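Local coordinates for ethylbenzene dehydrogenase alpha-subunit (Aromatoleum aromaticum, PDB 2IVF), which is the molybdenum-cofactor-binding subunit of a molybdopterin oxidoreductase family enzyme and also carries an iron/sulfur cluster, at residues K70-D75 against V103-Q108; F670-D675 against E765-F770. One frame throughout, in Å; residues are numbered along the deposited sequence.

Interaction 1 (K70-D75 against V103-Q108)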
ATOM      1  N   LYS A  70      27.204  11.525  -8.897  1.00 30.49           N
ATOM      2  CA  LYS A  70      26.546  11.634 -10.207  1.00 31.01           C
ATOM      3  C   LYS A  70      25.043  11.436 -10.215  1.00 29.78           C
ATOM      4  O   LYS A  70      24.369  12.048 -11.000  1.00 29.42           O
ATOM      5  CB  LYS A  70      27.133  10.625 -11.233  1.00 32.23           C
ATOM      6  CG  LYS A  70      28.311  11.159 -12.030  1.00 34.97           C
ATOM      7  CD  LYS A  70      28.595  10.367 -13.344  1.00 34.83           C
ATOM      8  CE  LYS A  70      29.881  10.900 -14.035  1.00 36.42           C
ATOM      9  NZ  LYS A  70      30.061  10.487 -15.489  1.00 38.02           N
ATOM     10  N   GLU A  71      24.513  10.543  -9.394  1.00 29.34           N
ATOM     11  CA  GLU A  71      23.090  10.259  -9.421  1.00 28.62           C
ATOM     12  C   GLU A  71      22.259  11.294  -8.663  1.00 26.94           C
ATOM     13  O   GLU A  71      21.049  11.425  -8.905  1.00 27.30           O
ATOM     14  CB  GLU A  71      22.811   8.899  -8.795  1.00 30.36           C
ATOM     15  CG  GLU A  71      23.232   7.744  -9.675  1.00 33.79           C
ATOM     16  CD  GLU A  71      22.274   7.536 -10.837  1.00 36.65           C
ATOM     17  OE1 GLU A  71      21.143   8.092 -10.819  1.00 41.00           O
ATOM     18  OE2 GLU A  71      22.677   6.833 -11.769  1.00 39.63           O
ATOM     19  N   TRP A  72      22.891  11.972  -7.719  1.00 25.78           N
ATOM     20  CA  TRP A  72      22.212  12.891  -6.812  1.00 24.94           C
ATOM     21  C   TRP A  72      22.276  14.299  -7.465  1.00 24.52           C
ATOM     22  O   TRP A  72      22.961  15.233  -7.004  1.00 23.81           O
ATOM     23  CB  TRP A  72      22.845  12.824  -5.401  1.00 24.52           C
ATOM     24  CG  TRP A  72      22.105  13.618  -4.434  1.00 23.56           C
ATOM     25  CD1 TRP A  72      22.564  14.704  -3.778  1.00 24.03           C
ATOM     26  CD2 TRP A  72      20.738  13.478  -4.075  1.00 22.24           C
ATOM     27  NE1 TRP A  72      21.591  15.232  -3.008  1.00 24.12           N
ATOM     28  CE2 TRP A  72      20.445  14.521  -3.175  1.00 23.64           C
ATOM     29  CE3 TRP A  72      19.717  12.555  -4.406  1.00 23.77           C
ATOM     30  CZ2 TRP A  72      19.186  14.671  -2.575  1.00 21.78           C
ATOM     31  CZ3 TRP A  72      18.460  12.732  -3.837  1.00 22.04           C
ATOM     32  CH2 TRP A  72      18.207  13.795  -2.955  1.00 23.08           C
ATOM     33  N   LYS A  73      21.546  14.401  -8.569  1.00 23.99           N
ATOM     34  CA  LYS A  73      21.526  15.576  -9.428  1.00 24.50           C
ATOM     35  C   LYS A  73      20.180  15.596 -10.127  1.00 24.18           C
ATOM     36  O   LYS A  73      19.583  14.558 -10.340  1.00 25.20           O
ATOM     37  CB  LYS A  73      22.633  15.488 -10.476  1.00 25.14           C
ATOM     38  CG  LYS A  73      23.956  15.719  -9.867  1.00 26.06           C
ATOM     39  CD  LYS A  73      25.053  15.511 -10.811  1.00 26.30           C
ATOM     40  CE  LYS A  73      26.379  15.538 -10.078  1.00 27.17           C
ATOM     41  NZ  LYS A  73      27.013  16.859 -10.217  1.00 29.52           N
ATOM     42  N   TRP A  74      19.702  16.779 -10.468  1.00 24.06           N
ATOM     43  CA  TRP A  74      18.408  16.914 -11.111  1.00 24.40           C
ATOM     44  C   TRP A  74      18.331  18.315 -11.694  1.00 24.16           C
ATOM     45  O   TRP A  74      19.209  19.136 -11.445  1.00 23.25           O
ATOM     46  CB  TRP A  74      17.271  16.685 -10.123  1.00 24.61           C
ATOM     47  CG  TRP A  74      17.321  17.548  -8.946  1.00 25.21           C
ATOM     48  CD1 TRP A  74      16.797  18.813  -8.833  1.00 26.18           C
ATOM     49  CD2 TRP A  74      17.944  17.258  -7.664  1.00 27.11           C
ATOM     50  NE1 TRP A  74      17.079  19.327  -7.584  1.00 25.43           N
ATOM     51  CE2 TRP A  74      17.750  18.391  -6.843  1.00 25.44           C
ATOM     52  CE3 TRP A  74      18.641  16.159  -7.138  1.00 25.21           C
ATOM     53  CZ2 TRP A  74      18.238  18.463  -5.543  1.00 25.27           C
ATOM     54  CZ3 TRP A  74      19.111  16.232  -5.822  1.00 24.96           C
ATOM     55  CH2 TRP A  74      18.896  17.356  -5.042  1.00 25.27           C
ATOM     56  N   ASP A  75      17.288  18.578 -12.471  1.00 24.46           N
ATOM     57  CA  ASP A  75      17.160  19.888 -13.123  1.00 24.68           C
ATOM     58  C   ASP A  75      16.238  20.832 -12.351  1.00 24.92           C
ATOM     59  O   ASP A  75      16.507  22.027 -12.250  1.00 25.81           O
ATOM     60  CB  ASP A  75      16.622  19.712 -14.549  1.00 24.86           C
ATOM     61  CG  ASP A  75      17.618  19.001 -15.483  1.00 26.73           C
ATOM     62  OD1 ASP A  75      18.838  19.049 -15.221  1.00 25.71           O
ATOM     63  OD2 ASP A  75      17.168  18.441 -16.515  1.00 27.84           O
ATOM     64  N   VAL A 103      10.137  12.875 -14.985  1.00 25.52           N
ATOM     65  CA  VAL A 103      10.113  12.701 -13.517  1.00 24.84           C
ATOM     66  C   VAL A 103      11.073  11.585 -13.109  1.00 24.41           C
ATOM     67  O   VAL A 103      10.839  10.401 -13.368  1.00 24.46           O
ATOM     68  CB  VAL A 103       8.714  12.368 -12.982  1.00 24.86           C
ATOM     69  CG1 VAL A 103       8.764  12.102 -11.451  1.00 20.13           C
ATOM     70  CG2 VAL A 103       7.705  13.499 -13.344  1.00 25.03           C
ATOM     71  N   TRP A 104      12.159  11.960 -12.470  1.00 24.19           N
ATOM     72  CA  TRP A 104      13.147  11.007 -12.021  1.00 23.54           C
ATOM     73  C   TRP A 104      12.710  10.315 -10.729  1.00 23.67           C
ATOM     74  O   TRP A 104      12.732   9.100 -10.635  1.00 23.18           O
ATOM     75  CB  TRP A 104      14.450  11.738 -11.820  1.00 23.91           C
ATOM     76  CG  TRP A 104      15.438  10.988 -11.064  1.00 24.11           C
ATOM     77  CD1 TRP A 104      15.803   9.688 -11.218  1.00 25.76           C
ATOM     78  CD2 TRP A 104      16.230  11.514 -10.021  1.00 25.60           C
ATOM     79  NE1 TRP A 104      16.771   9.370 -10.274  1.00 25.94           N
ATOM     80  CE2 TRP A 104      17.059  10.489  -9.554  1.00 26.13           C
ATOM     81  CE3 TRP A 104      16.289  12.748  -9.402  1.00 25.52           C
ATOM     82  CZ2 TRP A 104      17.935  10.680  -8.516  1.00 25.08           C
ATOM     83  CZ3 TRP A 104      17.202  12.941  -8.400  1.00 25.69           C
ATOM     84  CH2 TRP A 104      17.986  11.920  -7.958  1.00 25.34           C
ATOM     85  N   ARG A 105      12.316  11.106  -9.730  1.00 23.63           N
ATOM     86  CA  ARG A 105      11.887  10.543  -8.449  1.00 23.42           C
ATOM     87  C   ARG A 105      11.116  11.595  -7.695  1.00 23.67           C
ATOM     88  O   ARG A 105      11.017  12.754  -8.148  1.00 22.72           O
ATOM     89  CB  ARG A 105      13.089  10.130  -7.606  1.00 23.75           C
ATOM     90  CG  ARG A 105      13.856  11.300  -7.105  1.00 23.48           C
ATOM     91  CD  ARG A 105      15.027  10.868  -6.298  1.00 22.65           C
ATOM     92  NE  ARG A 105      14.665  10.325  -4.994  1.00 22.30           N
ATOM     93  CZ  ARG A 105      14.581  11.027  -3.855  1.00 19.13           C
ATOM     94  NH1 ARG A 105      14.769  12.319  -3.833  1.00 19.91           N
ATOM     95  NH2 ARG A 105      14.287  10.416  -2.732  1.00 22.40           N
ATOM     96  N   GLU A 106      10.581  11.165  -6.550  1.00 22.85           N
ATOM     97  CA  GLU A 106       9.875  12.054  -5.646  1.00 22.95           C
ATOM     98  C   GLU A 106      10.334  11.778  -4.223  1.00 22.42           C
ATOM     99  O   GLU A 106      10.888  10.714  -3.918  1.00 22.13           O
ATOM    100  CB  GLU A 106       8.375  11.823  -5.781  1.00 22.81           C
ATOM    101  CG  GLU A 106       7.949  10.342  -5.594  1.00 24.66           C
ATOM    102  CD  GLU A 106       7.807   9.633  -6.907  1.00 26.98           C
ATOM    103  OE1 GLU A 106       6.810   9.869  -7.632  1.00 25.92           O
ATOM    104  OE2 GLU A 106       8.681   8.816  -7.237  1.00 26.66           O
ATOM    105  N   GLU A 107      10.104  12.746  -3.350  1.00 22.74           N
ATOM    106  CA  GLU A 107      10.389  12.581  -1.953  1.00 22.36           C
ATOM    107  C   GLU A 107       9.516  13.514  -1.118  1.00 22.36           C
ATOM    108  O   GLU A 107       9.273  14.673  -1.503  1.00 22.25           O
ATOM    109  CB  GLU A 107      11.873  12.883  -1.709  1.00 22.17           C
ATOM    110  CG  GLU A 107      12.304  12.753  -0.248  1.00 22.32           C
ATOM    111  CD  GLU A 107      13.804  12.687   0.005  1.00 21.97           C
ATOM    112  OE1 GLU A 107      14.634  12.607  -0.944  1.00 23.45           O
ATOM    113  OE2 GLU A 107      14.178  12.741   1.204  1.00 23.05           O
ATOM    114  N   GLN A 108       9.153  13.049   0.073  1.00 22.14           N
ATOM    115  CA  GLN A 108       8.260  13.820   0.933  1.00 21.72           C
ATOM    116  C   GLN A 108       8.911  15.124   1.302  1.00 21.24           C
ATOM    117  O   GLN A 108      10.070  15.154   1.660  1.00 21.26           O
ATOM    118  CB  GLN A 108       7.950  13.099   2.235  1.00 21.50           C
ATOM    119  CG  GLN A 108       7.190  11.803   2.083  1.00 21.19           C
ATOM    120  CD  GLN A 108       8.107  10.568   2.106  1.00 23.20           C
ATOM    121  OE1 GLN A 108       9.148  10.510   1.396  1.00 20.51           O
ATOM    122  NE2 GLN A 108       7.710   9.557   2.921  1.00 23.04           N
TER

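Interaction 2 (F670-D675 against E765-F770)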
ATOM      1  N   PHE A 670      -5.560  18.671   5.323  1.00 23.23           N
ATOM      2  CA  PHE A 670      -4.834  19.690   4.556  1.00 22.86           C
ATOM      3  C   PHE A 670      -4.959  19.350   3.108  1.00 23.67           C
ATOM      4  O   PHE A 670      -4.890  18.147   2.730  1.00 23.24           O
ATOM      5  CB  PHE A 670      -3.325  19.775   4.940  1.00 23.38           C
ATOM      6  CG  PHE A 670      -2.739  18.496   5.467  1.00 22.94           C
ATOM      7  CD1 PHE A 670      -2.186  17.548   4.616  1.00 25.81           C
ATOM      8  CD2 PHE A 670      -2.696  18.258   6.829  1.00 22.94           C
ATOM      9  CE1 PHE A 670      -1.663  16.362   5.114  1.00 24.19           C
ATOM     10  CE2 PHE A 670      -2.188  17.083   7.352  1.00 25.65           C
ATOM     11  CZ  PHE A 670      -1.628  16.132   6.493  1.00 24.55           C
ATOM     12  N   PHE A 671      -5.157  20.390   2.289  1.00 22.63           N
ATOM     13  CA  PHE A 671      -5.170  20.235   0.835  1.00 23.12           C
ATOM     14  C   PHE A 671      -3.775  20.421   0.307  1.00 23.04           C
ATOM     15  O   PHE A 671      -3.021  21.279   0.789  1.00 21.41           O
ATOM     16  CB  PHE A 671      -6.010  21.339   0.210  1.00 24.01           C
ATOM     17  CG  PHE A 671      -7.462  21.109   0.291  1.00 22.79           C
ATOM     18  CD1 PHE A 671      -8.160  21.366   1.453  1.00 23.39           C
ATOM     19  CD2 PHE A 671      -8.145  20.618  -0.805  1.00 27.27           C
ATOM     20  CE1 PHE A 671      -9.536  21.161   1.519  1.00 24.37           C
ATOM     21  CE2 PHE A 671      -9.517  20.413  -0.753  1.00 25.49           C
ATOM     22  CZ  PHE A 671     -10.202  20.691   0.419  1.00 25.90           C
ATOM     23  N   THR A 672      -3.445  19.679  -0.730  1.00 23.11           N
ATOM     24  CA  THR A 672      -2.055  19.717  -1.273  1.00 23.45           C
ATOM     25  C   THR A 672      -2.137  19.933  -2.762  1.00 23.61           C
ATOM     26  O   THR A 672      -3.020  19.402  -3.467  1.00 23.95           O
ATOM     27  CB  THR A 672      -1.289  18.428  -0.893  1.00 23.18           C
ATOM     28  OG1 THR A 672      -1.125  18.382   0.531  1.00 25.59           O
ATOM     29  CG2 THR A 672       0.094  18.328  -1.550  1.00 22.01           C
ATOM     30  N   PHE A 673      -1.236  20.788  -3.222  1.00 24.17           N
ATOM     31  CA  PHE A 673      -1.097  21.163  -4.618  1.00 24.10           C
ATOM     32  C   PHE A 673      -0.329  20.137  -5.437  1.00 24.21           C
ATOM     33  O   PHE A 673       0.686  19.581  -5.000  1.00 25.34           O
ATOM     34  CB  PHE A 673      -0.377  22.506  -4.686  1.00 24.29           C
ATOM     35  CG  PHE A 673      -0.094  22.988  -6.070  1.00 23.64           C
ATOM     36  CD1 PHE A 673      -1.121  23.215  -6.960  1.00 28.28           C
ATOM     37  CD2 PHE A 673       1.188  23.244  -6.472  1.00 25.58           C
ATOM     38  CE1 PHE A 673      -0.858  23.703  -8.280  1.00 27.10           C
ATOM     39  CE2 PHE A 673       1.465  23.745  -7.748  1.00 26.17           C
ATOM     40  CZ  PHE A 673       0.433  23.974  -8.652  1.00 24.78           C
ATOM     41  N   VAL A 674      -0.838  19.862  -6.636  1.00 23.41           N
ATOM     42  CA  VAL A 674      -0.166  18.983  -7.532  1.00 23.55           C
ATOM     43  C   VAL A 674       0.109  19.789  -8.785  1.00 23.79           C
ATOM     44  O   VAL A 674      -0.801  20.190  -9.499  1.00 23.02           O
ATOM     45  CB  VAL A 674      -0.967  17.710  -7.858  1.00 23.50           C
ATOM     46  CG1 VAL A 674      -0.158  16.820  -8.833  1.00 21.72           C
ATOM     47  CG2 VAL A 674      -1.377  16.912  -6.601  1.00 24.41           C
ATOM     48  N   ASP A 675       1.385  20.030  -9.036  1.00 24.13           N
ATOM     49  CA  ASP A 675       1.781  20.792 -10.173  1.00 24.09           C
ATOM     50  C   ASP A 675       1.771  19.923 -11.430  1.00 24.28           C
ATOM     51  O   ASP A 675       1.813  18.690 -11.375  1.00 24.32           O
ATOM     52  CB  ASP A 675       3.183  21.404  -9.966  1.00 23.92           C
ATOM     53  CG  ASP A 675       3.387  22.711 -10.729  1.00 25.36           C
ATOM     54  OD1 ASP A 675       2.560  23.118 -11.581  1.00 21.53           O
ATOM     55  OD2 ASP A 675       4.436  23.350 -10.490  1.00 26.08           O
ATOM     56  N   GLU A 765       3.358  27.459  -1.539  1.00 24.81           N
ATOM     57  CA  GLU A 765       3.462  26.712  -0.295  1.00 24.78           C
ATOM     58  C   GLU A 765       3.262  25.231  -0.526  1.00 23.79           C
ATOM     59  O   GLU A 765       3.817  24.393   0.148  1.00 23.04           O
ATOM     60  CB  GLU A 765       2.389  27.208   0.663  1.00 24.65           C
ATOM     61  CG  GLU A 765       2.511  28.665   0.895  1.00 26.42           C
ATOM     62  CD  GLU A 765       1.812  29.136   2.133  1.00 26.96           C
ATOM     63  OE1 GLU A 765       0.782  28.542   2.499  1.00 29.64           O
ATOM     64  OE2 GLU A 765       2.347  30.114   2.711  1.00 32.78           O
ATOM     65  N   GLY A 766       2.419  24.886  -1.477  1.00 23.08           N
ATOM     66  CA  GLY A 766       2.213  23.477  -1.786  1.00 23.15           C
ATOM     67  C   GLY A 766       1.171  22.747  -0.978  1.00 22.21           C
ATOM     68  O   GLY A 766       0.698  21.674  -1.382  1.00 22.91           O
ATOM     69  N   GLN A 767       0.785  23.313   0.145  1.00 22.98           N
ATOM     70  CA  GLN A 767      -0.293  22.738   0.937  1.00 23.83           C
ATOM     71  C   GLN A 767      -0.741  23.706   2.012  1.00 23.23           C
ATOM     72  O   GLN A 767      -0.014  24.617   2.415  1.00 21.28           O
ATOM     73  CB  GLN A 767       0.117  21.414   1.606  1.00 23.54           C
ATOM     74  CG  GLN A 767       1.059  21.623   2.700  1.00 28.39           C
ATOM     75  CD  GLN A 767       1.414  20.318   3.432  1.00 28.90           C
ATOM     76  OE1 GLN A 767       2.244  19.573   2.933  1.00 37.77           O
ATOM     77  NE2 GLN A 767       0.824  20.065   4.609  1.00 26.43           N
ATOM     78  N   THR A 768      -1.963  23.482   2.475  1.00 23.17           N
ATOM     79  CA  THR A 768      -2.566  24.254   3.542  1.00 22.89           C
ATOM     80  C   THR A 768      -3.623  23.454   4.281  1.00 23.00           C
ATOM     81  O   THR A 768      -4.414  22.747   3.660  1.00 21.69           O
ATOM     82  CB  THR A 768      -3.199  25.603   3.039  1.00 24.11           C
ATOM     83  OG1 THR A 768      -3.320  26.450   4.170  1.00 24.99           O
ATOM     84  CG2 THR A 768      -4.595  25.467   2.371  1.00 22.86           C
ATOM     85  N   ARG A 769      -3.614  23.569   5.608  1.00 23.36           N
ATOM     86  CA  ARG A 769      -4.715  23.061   6.442  1.00 22.87           C
ATOM     87  C   ARG A 769      -6.032  23.689   6.053  1.00 22.23           C
ATOM     88  O   ARG A 769      -6.128  24.881   5.827  1.00 22.73           O
ATOM     89  CB  ARG A 769      -4.432  23.342   7.925  1.00 22.28           C
ATOM     90  CG  ARG A 769      -3.600  22.274   8.562  1.00 25.03           C
ATOM     91  CD  ARG A 769      -3.056  22.772   9.797  1.00 27.36           C
ATOM     92  NE  ARG A 769      -2.773  21.727  10.759  1.00 26.54           N
ATOM     93  CZ  ARG A 769      -1.591  21.157  10.976  1.00 25.25           C
ATOM     94  NH1 ARG A 769      -0.578  21.376  10.175  1.00 24.92           N
ATOM     95  NH2 ARG A 769      -1.472  20.312  11.988  1.00 23.77           N
ATOM     96  N   PHE A 770      -7.072  22.890   5.977  1.00 21.77           N
ATOM     97  CA  PHE A 770      -8.378  23.464   5.735  1.00 22.89           C
ATOM     98  C   PHE A 770      -8.951  24.094   6.987  1.00 21.97           C
ATOM     99  O   PHE A 770      -8.624  23.695   8.131  1.00 23.54           O
ATOM    100  CB  PHE A 770      -9.320  22.476   5.044  1.00 22.57           C
ATOM    101  CG  PHE A 770      -9.611  21.187   5.781  1.00 24.79           C
ATOM    102  CD1 PHE A 770     -10.492  21.159   6.879  1.00 24.96           C
ATOM    103  CD2 PHE A 770      -9.202  19.980   5.238  1.00 22.94           C
ATOM    104  CE1 PHE A 770     -10.839  19.925   7.487  1.00 25.94           C
ATOM    105  CE2 PHE A 770      -9.572  18.777   5.816  1.00 25.73           C
ATOM    106  CZ  PHE A 770     -10.392  18.748   6.929  1.00 26.00           C
TER

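Interaction 1 (K70-D75 against V103-Q108)
W104 packs against W72 and W74 in an aromatic contact between the loop 70-75, which leads into strand 76-80, and the strand 102-108 of a three-stranded antiparallel sheet. W104, its CG anti to the backbone N (chi1 166°), extends the benzo rim of its indole into the loop. There CZ3 lies 3.7 Å from W74 CE3, while W72 crosses W104 at about a right angle and brings CE3 to 4.0 Å from W104 CH2. Within the loop, W74 turns its edge to W72, CZ3 standing over the centre of one face of that ring. Two loop carbonyls approach the six-membered ring of W104, E71 O 3.2 Å from W104 CZ2 and K73 O 3.5 Å from W104 CZ3; both accept from R99 NH1, and R99 makes a cation-pi contact with W104. At the edge of W72, R105 NH1 stands 3.7 Å from CZ3. NH1 and NH2 of this guanidinium both grip E107 OE1, which also bridges to R217 of the beta-subunit, and W72 NE1 donates to T350 O of that subunit. W104 and R105 sit opposite Y97 in a classic beta bulge, and W104, W72 and W74 form an aromatic patch at the interface with the beta-subunit.

Interaction 2 (F670-D675 against E765-F770)
F670 and Q767 lie side by side across an antiparallel pair of strands, 670-676 and 767-769, in a three-stranded sheet where 670-676 is the central strand. Q767 puts NE2 over one face of the F670 ring, 3.9 Å from F670 CD1, the amide plane inclined 26° to the ring. The Q767 chain reaches there by starting between its backbone N and carbonyl carbon (chi1 72°) and then running extended. NE2 itself is held by T112 OG1 and by a bound 2-(N-morpholino)-ethanesulfonic acid (MES), probably from the crystallisation liquor. T672 shares this side of the sheet with F670 and Q767, its OG1 3.4 Å from Q767 CB and hydrogen-bonded to S91 O. R769 also projects here, its CG near the F670 ring edge, and the R769 guanidinium turns to P113 O and the MES.

F671 emerges on the other side, with T768. Its ring crosses the F770 side chain at about a right angle and offers an edge to F770 CB, which is 3.8 Å from F671 CE1. F753 meets the F671 ring edge-to-face, and M661 and N747 also touch the side chain.

The backbones join through the hydrogen-bonded pair F671 and T768, where F671 N reaches T768 O at 2.8 Å and T768 N reaches F671 O at 3.0 Å. G766, with positive phi, leaves helix 759-765 just before the strand. G766 O accepts a nearly straight bond from F673 N (2.8 Å, 170° at the hydrogen), the donor standing above the carbonyl plane.

Interactions 1 and 2 lie on the same side of the chain's centre, with their own centres 21 Å apart and nearest atoms about 8 Å apart, so they do not touch. Interaction 1 is the more peripheral, about 36 Å from the centre of the chain against 23 Å for interaction 2, and it alone meets the beta-subunit. The region of the iron/sulfur cluster relates them: the side chain of E107 in interaction 1 is about 10 Å from the cluster, while T672 of interaction 2 bonds to the carbonyl of S91, a residue of the cluster pocket. A further connection runs through D675, which bonds to N78 in strand 76-80, directly after the loop of interaction 1.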